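CDGSH iron-sulfur domain-containing protein 3, mitochondrial (Homo sapiens, PDB 6AVJ) binds two [2Fe-2S] clusters, can pass them to the apo forms of the ferredoxins FDX1 and FDX2, and contributes to mitochondrial iron homeostasis. Local coordinates at residues C27-K32 with F41-G46; A67-R70 with C74-T77. The protein carries 2 engineered substitutions. One frame throughout, in Å; residues are numbered along the deposited sequence.

Contact 1. Residues C27-K32 with F41-G46; sequences CGRSKK and FFQRTG. With FES (Fe2/s2 (inorganic) cluster), chain D.
Arg-29, in the cluster loop 27-32, faces Gln-43, just past the helix end in 41-46, with CA atoms 9.2 Å apart, so side chains bridge the gap. Both point toward the opposite segment. Arg-29 is extended from CG to NE, and CG lies anti to the carbonyl carbon (chi1 -66°). This carries the guanidinium to the Gln-43 amide, whose plane is turned 77° from it. NH1 gives OE1 of Gln-43 a weak, bent hydrogen bond of 2.9 Å (N-H...O angle 126°). A water supplements it: NE2 of Gln-43 donates to it at 3.1 Å, and NH1 of Arg-29 does so weakly. Nearer the backbone of Arg-29, CD meets CG2 of Thr-45 at 3.9 Å, the side chains running past each other in opposite directions. The hydroxyl of Thr-45 is engaged with the backbone O of the engineered Cys-40 and with Leu-47 N.

With an alanine at Arg-29, Gln-43 OE1 and the water would probably lose the NH1 donor, and the Thr-45 methyl its CD neighbour.

Cys-25 and Cys-27 are the Cys-X-Cys ligands of the first CDGSH-type site of this NEET-fold protein. Cys-27 SG binds their shared iron at 2.4 Å. The same sulfur accepts the backbone N-H of Arg-29 at 3.3 Å, so the residue that reaches across also braces a ligand. Ser-30 OG accepts from Lys-32 N in an ST turn, while its CB lies 3.7 Å from cluster atom S2.

The bridge is small, with Gln-43 exposed and Thr-45 buried. Segment 27-32 follows strand 21-24. Segment 41-46 ends helix 39-42 in a Schellman motif, with Arg-44 as C-prime residue, Thr-45 N hydrogen-bonded to Cys-40 O and Arg-44 N to Phe-41 O. The contact thus ties that loop to the end of this short helix.

Contact 2. Residues A67-R70 with C74-T77; sequences ATQR and CDGT. With FES (Fe2/s2 (inorganic) cluster), chain E.
OD1 of Asp-75 is gripped twice from Thr-77, while OD2 of the same carboxylate reaches across to Gln-69. The hydroxyl OG1 of Thr-77 donates to OD1 at 2.6 Å, on the syn side and close to the carboxylate plane. The backbone N of Thr-77 donates to it at 3.0 Å from above the plane. That second bond makes an Asx turn. Across the contact, the backbone N of Gln-69 gives OD2 a bond of 2.8 Å from the opposite face, 51° out of the plane. The CB of Gln-69 lies beside the same oxygen.

The carboxylate sits over the hydroxyl side of Thr-68, with CG of Asp-75 3.2 Å from OG1. This is packing and not a hydrogen bond. With OG1 anti to the backbone N (chi1 176°), it lies on the carbonyl side, near the N-H of Arg-70. It is hydrogen-bonded to Tyr-73 O and accepts from Arg-70 N at 3.0 Å, an ST turn. At the other end, CG2 of Thr-77 packs on CB of Ala-67 at 4.0 Å and also touches its backbone O.

The two segments meet cluster #2 around its S2 atom. Cys-74 SG binds an iron at 2.4 Å, together with Cys-78, which is an engineered residue here. The backbone N of Gly-76 gives SG of Cys-74 a weak hydrogen bond. Thr-68 CB and Asp-75 OD1 both lie near cluster atom S2, the latter at 3.6 Å.

This is the Cys-Asp-Gly-Thr part of a CDGSH-type site. One aspartate links the ligand-bearing turn to the preceding loop. Three donors meet its carboxylate, which would probably stabilise the ionised form and hold the group from turning beside the cluster.

From the N terminus the chain runs through strand 12-16 and strand 21-24 before reaching contact 1. That contact closes a loop across the eight residues 33-40, which hold cluster ligands Cys-36 and the engineered Cys-40 and the start of helix 39-42. The chain then returns through strand 50-53, which pairs with 21-24, and strand 58-62, which pairs with 12-16. Contact 2 follows and closes a tighter loop over residues 71-73, before helix 81-84. The contacts are in series and neither nest nor cross. The centres of contact 1 and contact 2 lie about 20 Å apart, on opposite sides of the chain's centre. Each belongs to a different cluster site of this monomer.

Contact 1. Residues C27-K32 with F41-G46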
ATOM      1  N   CYS A  27       2.663   5.124   2.347  1.00  9.72           N
ATOM      2  CA  CYS A  27       3.378   5.438   3.583  1.00 12.34           C
ATOM      3  C   CYS A  27       3.191   4.399   4.690  1.00 12.95           C
ATOM      4  O   CYS A  27       3.976   4.396   5.656  1.00 12.26           O
ATOM      5  CB  CYS A  27       2.965   6.836   4.107  1.00 14.36           C
ATOM      6  SG  CYS A  27       1.258   6.854   4.845  1.00 11.45           S
ATOM      7  N   GLY A  28       2.210   3.505   4.562  1.00 11.05           N
ATOM      8  CA  GLY A  28       1.898   2.503   5.561  1.00 13.65           C
ATOM      9  C   GLY A  28       1.039   2.955   6.734  1.00 12.15           C
ATOM     10  O   GLY A  28       0.732   2.127   7.596  1.00 11.27           O
ATOM     11  N   ARG A  29       0.590   4.206   6.764  1.00  9.54           N
ATOM     12  CA  ARG A  29      -0.095   4.736   7.938  1.00 15.82           C
ATOM     13  C   ARG A  29      -1.617   4.767   7.802  1.00 13.93           C
ATOM     14  O   ARG A  29      -2.308   4.965   8.795  1.00 12.27           O
ATOM     15  CB  ARG A  29       0.426   6.154   8.238  1.00 12.83           C
ATOM     16  CG  ARG A  29       1.949   6.141   8.685  1.00 13.39           C
ATOM     17  CD  ARG A  29       2.598   7.541   8.829  1.00 11.60           C
ATOM     18  NE  ARG A  29       3.978   7.305   9.271  1.00 10.95           N
ATOM     19  CZ  ARG A  29       4.338   7.140  10.543  1.00 14.32           C
ATOM     20  NH1 ARG A  29       3.440   7.255  11.497  1.00 12.26           N
ATOM     21  NH2 ARG A  29       5.601   6.877  10.856  1.00 17.00           N
ATOM     22  N   SER A  30      -2.156   4.647   6.604  1.00 12.55           N
ATOM     23  CA  SER A  30      -3.601   4.706   6.454  1.00 14.18           C
ATOM     24  C   SER A  30      -4.271   3.648   7.326  1.00 13.24           C
ATOM     25  O   SER A  30      -3.808   2.505   7.422  1.00 14.88           O
ATOM     26  CB  SER A  30      -4.025   4.473   5.022  1.00 11.85           C
ATOM     27  OG  SER A  30      -5.482   4.410   5.013  1.00 14.96           O
ATOM     28  N   LYS A  31      -5.379   4.038   7.954  1.00 14.22           N
ATOM     29  CA  LYS A  31      -6.220   3.081   8.661  1.00 15.67           C
ATOM     30  C   LYS A  31      -7.307   2.503   7.750  1.00 20.17           C
ATOM     31  O   LYS A  31      -8.175   1.773   8.235  1.00 19.18           O
ATOM     32  CB  LYS A  31      -6.847   3.734   9.905  1.00 17.51           C
ATOM     33  CG  LYS A  31      -5.855   4.539  10.779  1.00 23.08           C
ATOM     34  CD  LYS A  31      -4.577   3.788  11.105  1.00 34.52           C
ATOM     35  CE  LYS A  31      -4.828   2.447  11.794  1.00 43.44           C
ATOM     36  NZ  LYS A  31      -3.535   1.677  12.070  1.00 42.91           N
ATOM     37  N   LYS A  32      -7.275   2.807   6.438  1.00 15.35           N
ATOM     38  CA  LYS A  32      -8.193   2.191   5.468  1.00 18.90           C
ATOM     39  C   LYS A  32      -7.392   1.482   4.378  1.00 14.96           C
ATOM     40  O   LYS A  32      -7.592   1.721   3.174  1.00 16.76           O
ATOM     41  CB  LYS A  32      -9.148   3.241   4.867  1.00 21.95           C
ATOM     42  CG  LYS A  32      -9.774   4.134   5.989  1.00 25.93           C
ATOM     43  CD  LYS A  32     -11.259   4.391   5.834  1.00 36.88           C
ATOM     44  CE  LYS A  32     -11.541   5.410   4.722  1.00 42.40           C
ATOM     45  NZ  LYS A  32     -13.023   5.574   4.452  1.00 61.79           N
ATOM     46  N   PHE A  41      -0.699  13.168   4.965  1.00 11.88           N
ATOM     47  CA  PHE A  41      -0.784  14.626   5.006  1.00 16.68           C
ATOM     48  C   PHE A  41      -0.939  15.143   6.433  1.00 13.65           C
ATOM     49  O   PHE A  41      -0.298  16.132   6.807  1.00 18.67           O
ATOM     50  CB  PHE A  41      -1.973  15.136   4.145  1.00 21.14           C
ATOM     51  CG  PHE A  41      -1.955  14.649   2.722  1.00 26.73           C
ATOM     52  CD1 PHE A  41      -3.128  14.165   2.114  1.00 36.28           C
ATOM     53  CD2 PHE A  41      -0.769  14.666   1.965  1.00 35.72           C
ATOM     54  CE1 PHE A  41      -3.114  13.707   0.787  1.00 33.46           C
ATOM     55  CE2 PHE A  41      -0.760  14.208   0.636  1.00 33.40           C
ATOM     56  CZ  PHE A  41      -1.931  13.731   0.059  1.00 30.07           C
ATOM     57  N   PHE A  42      -1.823  14.510   7.219  1.00 17.72           N
ATOM     58  CA  PHE A  42      -2.108  14.975   8.579  1.00 18.44           C
ATOM     59  C   PHE A  42      -0.877  14.875   9.462  1.00 15.26           C
ATOM     60  O   PHE A  42      -0.724  15.666  10.405  1.00 16.23           O
ATOM     61  CB  PHE A  42      -3.241  14.150   9.223  1.00 17.74           C
ATOM     62  CG  PHE A  42      -4.520  14.091   8.400  1.00 21.28           C
ATOM     63  CD1 PHE A  42      -4.934  15.175   7.651  1.00 23.52           C
ATOM     64  CD2 PHE A  42      -5.278  12.940   8.368  1.00 21.46           C
ATOM     65  CE1 PHE A  42      -6.107  15.112   6.893  1.00 29.50           C
ATOM     66  CE2 PHE A  42      -6.446  12.869   7.615  1.00 25.49           C
ATOM     67  CZ  PHE A  42      -6.856  13.963   6.876  1.00 25.73           C
ATOM     68  N   GLN A  43      -0.028  13.876   9.204  1.00 10.74           N
ATOM     69  CA  GLN A  43       1.207  13.638   9.941  1.00 15.21           C
ATOM     70  C   GLN A  43       2.414  14.252   9.255  1.00 17.32           C
ATOM     71  O   GLN A  43       3.554  14.024   9.685  1.00 16.57           O
ATOM     72  CB  GLN A  43       1.395  12.130  10.141  1.00 14.58           C
ATOM     73  CG  GLN A  43       0.277  11.493  10.934  1.00 15.44           C
ATOM     74  CD  GLN A  43       0.449   9.963  11.172  1.00 16.09           C
ATOM     75  OE1 GLN A  43       1.538   9.483  11.372  1.00 20.01           O
ATOM     76  NE2 GLN A  43      -0.649   9.254  11.258  1.00 18.20           N
ATOM     77  N   ARG A  44       2.192  15.034   8.198  1.00 13.08           N
ATOM     78  CA  ARG A  44       3.268  15.774   7.523  1.00 17.27           C
ATOM     79  C   ARG A  44       4.465  14.868   7.200  1.00 19.92           C
ATOM     80  O   ARG A  44       5.624  15.182   7.459  1.00 16.66           O
ATOM     81  CB  ARG A  44       3.655  17.011   8.339  1.00 18.34           C
ATOM     82  CG  ARG A  44       2.451  17.978   8.515  1.00 16.30           C
ATOM     83  CD  ARG A  44       2.791  19.374   9.106  1.00 22.04           C
ATOM     84  NE  ARG A  44       3.663  20.139   8.218  1.00 18.72           N
ATOM     85  CZ  ARG A  44       4.954  20.360   8.431  1.00 24.53           C
ATOM     86  NH1 ARG A  44       5.550  19.920   9.523  1.00 16.57           N
ATOM     87  NH2 ARG A  44       5.662  21.033   7.545  1.00 19.35           N
ATOM     88  N   THR A  45       4.174  13.733   6.567  1.00 13.40           N
ATOM     89  CA  THR A  45       5.230  12.782   6.266  1.00 15.60           C
ATOM     90  C   THR A  45       6.106  13.205   5.088  1.00 14.52           C
ATOM     91  O   THR A  45       7.153  12.605   4.888  1.00 13.52           O
ATOM     92  CB  THR A  45       4.660  11.403   5.914  1.00 13.14           C
ATOM     93  OG1 THR A  45       3.904  11.491   4.686  1.00 10.71           O
ATOM     94  CG2 THR A  45       3.773  10.843   7.034  1.00 12.74           C
ATOM     95  N   GLY A  46       5.646  14.126   4.249  1.00 14.85           N
ATOM     96  CA  GLY A  46       6.292  14.389   2.978  1.00 19.23           C
ATOM     97  C   GLY A  46       5.945  13.395   1.892  1.00 15.31           C
ATOM     98  O   GLY A  46       6.395  13.575   0.754  1.00 17.74           O
TER
HETATM   99 FE1  FES D 201      -1.894   8.693   2.251  1.00 13.79          FE
HETATM  100 FE2  FES D 201      -0.556   6.574   3.263  1.00 13.51          FE
HETATM  101  S1  FES D 201      -0.140   7.588   1.374  1.00 12.13           S
HETATM  102  S2  FES D 201      -2.310   7.581   4.119  1.00 11.52           S
HETATM  103  O   HOH W   1       0.320   6.455  12.097  1.00 40.13           O

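Contact 2. Residues A67-R70 with C74-T77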
ATOM      1  N   ALA A  67       6.570  -2.818   0.626  1.00 10.04           N
ATOM      2  CA  ALA A  67       7.877  -3.126   0.067  1.00 13.33           C
ATOM      3  C   ALA A  67       7.833  -3.712  -1.347  1.00 12.45           C
ATOM      4  O   ALA A  67       8.886  -4.100  -1.865  1.00  9.60           O
ATOM      5  CB  ALA A  67       8.606  -4.103   0.991  1.00 11.04           C
ATOM      6  N   THR A  68       6.670  -3.775  -1.995  1.00 13.38           N
ATOM      7  CA  THR A  68       6.628  -4.366  -3.333  1.00 13.38           C
ATOM      8  C   THR A  68       7.573  -3.625  -4.304  1.00 10.58           C
ATOM      9  O   THR A  68       7.762  -2.407  -4.230  1.00 10.63           O
ATOM     10  CB  THR A  68       5.214  -4.320  -3.895  1.00  9.74           C
ATOM     11  OG1 THR A  68       5.255  -4.836  -5.240  1.00 10.94           O
ATOM     12  CG2 THR A  68       4.677  -2.873  -3.915  1.00  9.48           C
ATOM     13  N   GLN A  69       8.114  -4.357  -5.275  1.00 10.72           N
ATOM     14  CA  GLN A  69       8.903  -3.755  -6.332  1.00 11.77           C
ATOM     15  C   GLN A  69       8.050  -3.349  -7.519  1.00 17.42           C
ATOM     16  O   GLN A  69       8.577  -2.700  -8.420  1.00 15.67           O
ATOM     17  CB  GLN A  69      10.029  -4.722  -6.776  1.00 15.26           C
ATOM     18  CG  GLN A  69      11.124  -4.952  -5.678  1.00 20.46           C
ATOM     19  CD  GLN A  69      12.198  -3.850  -5.654  1.00 36.43           C
ATOM     20  OE1 GLN A  69      12.394  -3.089  -6.639  1.00 36.90           O
ATOM     21  NE2 GLN A  69      12.883  -3.745  -4.519  1.00 46.50           N
ATOM     22  N   ARG A  70       6.756  -3.648  -7.488  1.00 13.22           N
ATOM     23  CA  ARG A  70       5.841  -3.272  -8.560  1.00 13.48           C
ATOM     24  C   ARG A  70       4.582  -2.583  -7.992  1.00 13.19           C
ATOM     25  O   ARG A  70       3.469  -3.058  -8.181  1.00 12.33           O
ATOM     26  CB  ARG A  70       5.474  -4.508  -9.390  1.00 16.80           C
ATOM     27  CG  ARG A  70       6.689  -5.258  -9.926  1.00 26.11           C
ATOM     28  CD  ARG A  70       6.334  -6.407 -10.855  1.00 36.70           C
ATOM     29  NE  ARG A  70       7.508  -6.859 -11.600  1.00 42.62           N
ATOM     30  CZ  ARG A  70       7.577  -7.997 -12.285  1.00 37.86           C
ATOM     31  NH1 ARG A  70       6.534  -8.815 -12.330  1.00 40.34           N
ATOM     32  NH2 ARG A  70       8.692  -8.318 -12.923  1.00 25.91           N
ATOM     33  N   CYS A  74       0.824  -6.186  -5.114  1.00  8.78           N
ATOM     34  CA  CYS A  74       1.583  -7.201  -4.378  1.00  9.57           C
ATOM     35  C   CYS A  74       2.433  -7.973  -5.370  1.00 11.89           C
ATOM     36  O   CYS A  74       1.933  -8.420  -6.403  1.00 13.03           O
ATOM     37  CB  CYS A  74       0.635  -8.181  -3.672  1.00 10.21           C
ATOM     38  SG  CYS A  74       1.484  -9.493  -2.749  1.00  8.93           S
ATOM     39  N   ASP A  75       3.719  -8.081  -5.098  1.00 10.85           N
ATOM     40  CA  ASP A  75       4.572  -8.915  -5.932  1.00  9.87           C
ATOM     41  C   ASP A  75       5.177 -10.048  -5.125  1.00  9.89           C
ATOM     42  O   ASP A  75       6.162 -10.645  -5.561  1.00 10.21           O
ATOM     43  CB  ASP A  75       5.662  -8.087  -6.618  1.00 10.57           C
ATOM     44  CG  ASP A  75       6.746  -7.613  -5.668  1.00 16.39           C
ATOM     45  OD1 ASP A  75       6.645  -7.816  -4.424  1.00  8.80           O
ATOM     46  OD2 ASP A  75       7.723  -6.994  -6.165  1.00 14.44           O
ATOM     47  N   GLY A  76       4.661 -10.318  -3.928  1.00  8.33           N
ATOM     48  CA  GLY A  76       5.144 -11.441  -3.155  1.00  9.65           C
ATOM     49  C   GLY A  76       6.380 -11.162  -2.318  1.00 11.95           C
ATOM     50  O   GLY A  76       6.858 -12.073  -1.628  1.00 11.04           O
ATOM     51  N   THR A  77       6.887  -9.929  -2.346  1.00 10.97           N
ATOM     52  CA  THR A  77       7.939  -9.515  -1.411  1.00 12.05           C
ATOM     53  C   THR A  77       7.510  -9.758   0.032  1.00 13.67           C
ATOM     54  O   THR A  77       8.335 -10.122   0.872  1.00 13.76           O
ATOM     55  CB  THR A  77       8.299  -8.033  -1.626  1.00 11.18           C
ATOM     56  OG1 THR A  77       8.748  -7.848  -2.955  1.00 10.95           O
ATOM     57  CG2 THR A  77       9.436  -7.572  -0.707  1.00 15.01           C
TER
HETATM   58 FE1  FES E 202       2.683  -8.491  -0.995  1.00 10.84          FE
HETATM   59 FE2  FES E 202       3.565  -6.010  -0.126  1.00 10.85          FE
HETATM   60  S1  FES E 202       1.755  -7.135   0.511  1.00 10.82           S
HETATM   61  S2  FES E 202       4.430  -7.327  -1.674  1.00 10.04           S